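Protein Vng1086c (Halobacterium sp., PDB 2GF4) is of unknown function, but binds calcium and belongs to the uncharacterised family UPF0058. Local coordinates at residues E8-M13 with A32-L37. Residues are numbered along the deposited sequence; the frame is centred on the assembly and turned at random.
Sequences ELHEQM and AAYEEL
With CG held trans to the backbone N in both residues (chi1 -169° in His10, 165° in Tyr34), the two aromatic side chains reach out from their helices and approach each other from opposite directions. His10 presents the NE2 corner of its imidazole and Tyr34 the phenol hydroxyl, and NE2 lies 2.8 Å from Tyr34 OH in a moderately bent hydrogen bond whose proton may sit on either partner. This bond lies at the edge of both rings, close to their planes. The rings themselves stand almost perpendicular, at 89°, and their edges meet with no overlap of faces; Tyr34 CE1 also comes within 3.4 Å of His10 NE2.

Tyrosine suits its place because its long, rigid ring carries a polar group across from the short helix 32-37 to helix 3-21, while its side chain packs on Val14, Ala54, Leu58 and Pro41. Histidine suits the other end because it has two ring nitrogens, able to bond in two directions: ND1 is hydrogen-bonded to His51 of helix 48-71.

Both residues are buried, and the calcium ion bound by Asp38 and Glu40 lies about 7 Å from the Tyr34 side chain. The hydrogen-bonded series Tyr34, His10, His51 thus links three helices near the metal site through a phenol and two imidazoles, and because His10 uses both ring nitrogens, its protonation pattern is probably coupled to those of its two partners.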
loop_
_atom_site.group_PDB
_atom_site.type_symbol
_atom_site.label_atom_id
_atom_site.label_comp_id
_atom_site.label_asym_id
_atom_site.label_seq_id
_atom_site.Cartn_x
_atom_site.Cartn_y
_atom_site.Cartn_z
ATOM N N GLU A 8 -10.004 20.170 2.238
ATOM C CA GLU A 8 -10.027 20.400 0.797
ATOM C C GLU A 8 -9.434 19.202 0.065
ATOM O O GLU A 8 -9.916 18.852 -1.014
ATOM C CB GLU A 8 -9.273 21.696 0.474
ATOM C CG GLU A 8 -10.097 22.935 0.874
ATOM C CD GLU A 8 -9.345 24.252 0.737
ATOM O OE1 GLU A 8 -9.322 24.829 -0.369
ATOM O OE2 GLU A 8 -8.771 24.723 1.743
ATOM N N LEU A 9 -8.416 18.567 0.640
ATOM C CA LEU A 9 -7.806 17.399 0.003
ATOM C C LEU A 9 -8.834 16.272 0.028
ATOM O O LEU A 9 -9.033 15.606 -0.992
ATOM C CB LEU A 9 -6.549 17.007 0.774
ATOM C CG LEU A 9 -5.742 15.834 0.208
ATOM C CD1 LEU A 9 -5.260 16.172 -1.151
ATOM C CD2 LEU A 9 -4.581 15.549 1.084
ATOM N N HIS A 10 -9.460 16.031 1.175
ATOM C CA HIS A 10 -10.482 15.004 1.279
ATOM C C HIS A 10 -11.618 15.298 0.246
ATOM O O HIS A 10 -12.015 14.374 -0.469
ATOM C CB HIS A 10 -10.993 14.992 2.708
ATOM C CG HIS A 10 -11.868 13.825 3.042
ATOM N ND1 HIS A 10 -12.405 13.632 4.296
ATOM C CD2 HIS A 10 -12.330 12.809 2.277
ATOM C CE1 HIS A 10 -13.162 12.557 4.281
ATOM N NE2 HIS A 10 -13.131 12.038 3.073
ATOM N N GLU A 11 -12.093 16.550 0.125
ATOM C CA GLU A 11 -13.167 16.889 -0.834
ATOM C C GLU A 11 -12.766 16.489 -2.236
ATOM O O GLU A 11 -13.568 15.871 -2.939
ATOM C CB GLU A 11 -13.443 18.395 -0.816
ATOM C CG GLU A 11 -14.902 18.779 -1.071
ATOM C CD GLU A 11 -15.362 19.857 -0.094
ATOM O OE1 GLU A 11 -16.412 19.692 0.570
ATOM O OE2 GLU A 11 -14.651 20.884 0.014
ATOM N N GLN A 12 -11.546 16.835 -2.654
ATOM C CA GLN A 12 -11.118 16.491 -4.000
ATOM C C GLN A 12 -10.938 14.980 -4.198
ATOM O O GLN A 12 -11.273 14.477 -5.275
ATOM C CB GLN A 12 -9.834 17.249 -4.346
ATOM C CG GLN A 12 -10.055 18.752 -4.572
ATOM C CD GLN A 12 -11.133 19.063 -5.600
ATOM O OE1 GLN A 12 -11.308 18.352 -6.585
ATOM N NE2 GLN A 12 -11.824 20.163 -5.382
HETATM N N MSE A 13 -10.431 14.254 -3.202
HETATM C CA MSE A 13 -10.275 12.809 -3.357
HETATM C C MSE A 13 -11.650 12.184 -3.487
HETATM O O MSE A 13 -11.769 11.105 -4.082
HETATM C CB MSE A 13 -9.549 12.226 -2.159
HETATM C CG MSE A 13 -8.037 12.477 -2.281
HETATM SE SE MSE A 13 -7.247 11.607 -3.954
HETATM C CE MSE A 13 -7.468 9.584 -3.590
ATOM N N ALA A 32 -14.742 0.229 -0.429
ATOM C CA ALA A 32 -15.496 -0.194 0.728
ATOM C C ALA A 32 -14.844 0.048 2.060
ATOM O O ALA A 32 -15.565 0.212 3.043
ATOM C CB ALA A 32 -15.864 -1.578 0.586
ATOM N N ALA A 33 -13.521 0.098 2.128
ATOM C CA ALA A 33 -12.918 0.401 3.415
ATOM C C ALA A 33 -13.124 1.879 3.771
ATOM O O ALA A 33 -13.335 2.179 4.948
ATOM C CB ALA A 33 -11.522 0.118 3.366
ATOM N N TYR A 34 -13.029 2.797 2.805
ATOM C CA TYR A 34 -13.265 4.200 3.118
ATOM C C TYR A 34 -14.694 4.344 3.652
ATOM O O TYR A 34 -14.879 5.056 4.627
ATOM C CB TYR A 34 -13.097 5.053 1.869
ATOM C CG TYR A 34 -13.652 6.440 1.992
ATOM C CD1 TYR A 34 -12.936 7.445 2.630
ATOM C CD2 TYR A 34 -14.876 6.756 1.422
ATOM C CE1 TYR A 34 -13.421 8.711 2.685
ATOM C CE2 TYR A 34 -15.369 8.015 1.482
ATOM C CZ TYR A 34 -14.629 8.979 2.108
ATOM O OH TYR A 34 -15.120 10.243 2.193
ATOM N N GLU A 35 -15.690 3.682 3.059
ATOM C CA GLU A 35 -17.060 3.839 3.554
ATOM C C GLU A 35 -17.235 3.292 4.970
ATOM O O GLU A 35 -18.071 3.801 5.708
ATOM C CB GLU A 35 -18.029 3.177 2.585
ATOM C CG GLU A 35 -17.866 3.656 1.140
ATOM C CD GLU A 35 -18.488 5.005 0.894
ATOM O OE1 GLU A 35 -19.261 5.461 1.758
ATOM O OE2 GLU A 35 -18.245 5.633 -0.163
ATOM N N GLU A 36 -16.473 2.272 5.360
ATOM C CA GLU A 36 -16.577 1.764 6.726
ATOM C C GLU A 36 -16.133 2.832 7.706
ATOM O O GLU A 36 -16.648 2.884 8.813
ATOM C CB GLU A 36 -15.668 0.570 6.933
ATOM C CG GLU A 36 -16.086 -0.624 6.143
ATOM C CD GLU A 36 -15.174 -1.805 6.371
ATOM O OE1 GLU A 36 -14.376 -1.797 7.341
ATOM O OE2 GLU A 36 -15.254 -2.772 5.589
ATOM N N LEU A 37 -15.165 3.660 7.343
ATOM C CA LEU A 37 -14.712 4.678 8.270
ATOM C C LEU A 37 -15.808 5.704 8.587
ATOM O O LEU A 37 -15.860 6.221 9.699
ATOM C CB LEU A 37 -13.497 5.381 7.660
ATOM C CG LEU A 37 -12.984 6.621 8.400
ATOM C CD1 LEU A 37 -12.499 6.183 9.713
ATOM C CD2 LEU A 37 -11.881 7.291 7.662
#